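Local coordinates for benzoate transport porin BenP (Acinetobacter baumannii AB307-0294, PDB 5DL8), which probably forms a pore across the outer membrane, as a member of the OprD family of porins named for benzoate uptake, at residues A[335-340]-A[364-369]. Numbering follows the deposited sequence.
Sequences GLNAMV and ILNYAF. With C8E ((hydroxyethyloxy)tri(ethyloxy)octane), chain C.
N337 and N366 face each other as a hydrogen-bonded antiparallel pair and are joined three times. Two bonds are backbone: N337 N to N366 O, and N366 N to N337 O at 2.8 Å. The third runs between the side chains, N366 ND2 donating to N337 OD1 at 3.1 Å. It is nearly straight, 167° at the hydrogen, and the acceptor lies close to the amide plane of N366, although the two amides are turned 56° against each other. At N337, CG sits between the backbone N and the carbonyl carbon (chi1 64°); this torsion and chi2 together bring OD1 toward the neighbouring strand, beside N366 CB. The other end of the N366 amide is held too: OD1 accepts a bond from Q380 on strand 377-388, so both ends of the amide are fixed.

M339 and I364 form the next hydrogen-bonded pair, M339 N to I364 O and I364 N to M339 O, and A368 N closes the series on G335 O. This is a hairpin of the OprD-type beta-barrel, strands 336-349 and 355-368 running antiparallel, with strand 319-328 paired to the first and strand 377-388 to the second.

The closer apolar contacts sit at the non-hydrogen-bonded pairs, on the opposite face from the asparagines; on the asparagine face M339 CB and I364 CD1 touch more loosely. L365 CD2 presses on A338 CB at 3.4 Å, a short approach for two methyl carbons. L336 CB meets Y367 CD1 at 3.8 Å, in the plane of the ring and at its edge. Beyond the ring, Y367 OH lies 3.6 Å from C19 of the bound detergent C8E, while F369 CE1 comes within 3.7 Å of its C13, consistent with a lipid-facing surface.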
loop_
_atom_site.group_PDB
_atom_site.type_symbol
_atom_site.label_atom_id
_atom_site.label_comp_id
_atom_site.label_asym_id
_atom_site.label_seq_id
_atom_site.Cartn_x
_atom_site.Cartn_y
_atom_site.Cartn_z
ATOM N N GLY A 335 20.863 -13.273 3.645
ATOM C CA GLY A 335 19.478 -13.143 3.962
ATOM C C GLY A 335 19.154 -12.160 5.057
ATOM O O GLY A 335 18.015 -11.972 5.273
ATOM N N LEU A 336 20.107 -11.543 5.745
ATOM C CA LEU A 336 19.809 -10.462 6.693
ATOM C C LEU A 336 19.985 -8.985 6.140
ATOM O O LEU A 336 21.083 -8.574 5.624
ATOM C CB LEU A 336 20.747 -10.638 7.873
ATOM C CG LEU A 336 20.629 -9.631 9.019
ATOM C CD1 LEU A 336 19.307 -9.776 9.749
ATOM C CD2 LEU A 336 21.790 -9.734 10.028
ATOM N N ASN A 337 18.947 -8.187 6.316
ATOM C CA ASN A 337 18.970 -6.747 6.103
ATOM C C ASN A 337 18.111 -5.930 7.123
ATOM O O ASN A 337 17.178 -6.455 7.800
ATOM C CB ASN A 337 18.589 -6.357 4.658
ATOM C CG ASN A 337 17.185 -6.740 4.311
ATOM O OD1 ASN A 337 16.254 -6.143 4.779
ATOM N ND2 ASN A 337 17.032 -7.745 3.513
ATOM N N ALA A 338 18.558 -4.712 7.308
ATOM C CA ALA A 338 18.046 -3.807 8.281
ATOM C C ALA A 338 17.915 -2.420 7.618
ATOM O O ALA A 338 18.729 -2.012 6.749
ATOM C CB ALA A 338 18.924 -3.679 9.488
ATOM N N MET A 339 16.902 -1.727 8.081
ATOM C CA MET A 339 16.581 -0.355 7.668
ATOM C C MET A 339 16.032 0.484 8.825
ATOM O O MET A 339 15.136 0.059 9.580
ATOM C CB MET A 339 15.656 -0.350 6.451
ATOM C CG MET A 339 15.411 1.085 6.005
ATOM S SD MET A 339 14.668 1.318 4.399
ATOM C CE MET A 339 16.201 0.912 3.466
ATOM N N VAL A 340 16.603 1.650 9.006
ATOM C CA VAL A 340 16.146 2.633 9.981
ATOM C C VAL A 340 15.658 3.944 9.222
ATOM O O VAL A 340 16.364 4.488 8.303
ATOM C CB VAL A 340 17.352 2.994 10.839
ATOM C CG1 VAL A 340 17.015 4.075 11.823
ATOM C CG2 VAL A 340 17.800 1.726 11.599
ATOM N N ILE A 364 13.362 -1.868 10.742
ATOM C CA ILE A 364 12.841 -2.975 9.916
ATOM C C ILE A 364 14.015 -3.941 9.752
ATOM O O ILE A 364 15.115 -3.558 9.183
ATOM C CB ILE A 364 12.408 -2.430 8.574
ATOM C CG1 ILE A 364 11.381 -1.280 8.764
ATOM C CG2 ILE A 364 11.863 -3.515 7.636
ATOM C CD1 ILE A 364 11.431 -0.306 7.619
ATOM N N LEU A 365 13.822 -5.150 10.302
ATOM C CA LEU A 365 14.792 -6.218 10.268
ATOM C C LEU A 365 14.163 -7.369 9.413
ATOM O O LEU A 365 13.012 -7.697 9.643
ATOM C CB LEU A 365 15.124 -6.693 11.731
ATOM C CG LEU A 365 15.748 -5.598 12.674
ATOM C CD1 LEU A 365 16.301 -6.185 13.982
ATOM C CD2 LEU A 365 16.890 -4.806 12.018
ATOM N N ASN A 366 14.883 -7.880 8.378
ATOM C CA ASN A 366 14.440 -8.987 7.556
ATOM C C ASN A 366 15.484 -10.088 7.604
ATOM O O ASN A 366 16.645 -9.759 7.507
ATOM C CB ASN A 366 14.183 -8.610 6.116
ATOM C CG ASN A 366 12.982 -7.736 6.003
ATOM O OD1 ASN A 366 11.808 -8.125 6.326
ATOM N ND2 ASN A 366 13.249 -6.493 5.634
ATOM N N TYR A 367 15.075 -11.337 7.834
ATOM C CA TYR A 367 15.983 -12.474 7.810
ATOM C C TYR A 367 15.317 -13.547 6.945
ATOM O O TYR A 367 14.274 -14.056 7.337
ATOM C CB TYR A 367 16.331 -13.030 9.191
ATOM C CG TYR A 367 17.399 -14.112 9.056
ATOM C CD1 TYR A 367 18.714 -13.823 8.540
ATOM C CD2 TYR A 367 17.116 -15.386 9.256
ATOM C CE1 TYR A 367 19.678 -14.808 8.386
ATOM C CE2 TYR A 367 18.071 -16.332 9.101
ATOM C CZ TYR A 367 19.358 -16.047 8.669
ATOM O OH TYR A 367 20.273 -17.119 8.532
ATOM N N ALA A 368 15.852 -13.854 5.767
ATOM C CA ALA A 368 15.309 -14.940 4.949
ATOM C C ALA A 368 16.212 -16.213 5.330
ATOM O O ALA A 368 17.432 -16.196 5.183
ATOM C CB ALA A 368 15.391 -14.546 3.430
ATOM N N PHE A 369 15.616 -17.313 5.715
ATOM C CA PHE A 369 16.385 -18.461 6.096
ATOM C C PHE A 369 17.031 -19.069 4.865
ATOM O O PHE A 369 16.406 -19.140 3.796
ATOM C CB PHE A 369 15.470 -19.496 6.685
ATOM C CG PHE A 369 15.077 -19.210 8.109
ATOM C CD1 PHE A 369 15.893 -19.606 9.155
ATOM C CD2 PHE A 369 13.885 -18.578 8.406
ATOM C CE1 PHE A 369 15.529 -19.374 10.465
ATOM C CE2 PHE A 369 13.539 -18.386 9.716
ATOM C CZ PHE A 369 14.351 -18.732 10.720
HETATM O O12 C8E C . 17.266 -17.198 14.368
HETATM C C13 C8E C . 17.361 -18.363 13.576
HETATM C C14 C8E C . 18.710 -18.430 12.845
HETATM O O15 C8E C . 19.014 -19.809 12.500
HETATM C C16 C8E C . 19.583 -20.115 11.217
HETATM C C17 C8E C . 21.034 -19.646 11.192
HETATM O O18 C8E C . 21.685 -20.157 10.006
HETATM C C19 C8E C . 22.876 -19.378 9.729
HETATM C C20 C8E C . 23.867 -20.182 8.894
HETATM O O21 C8E C . 23.198 -20.707 7.734
#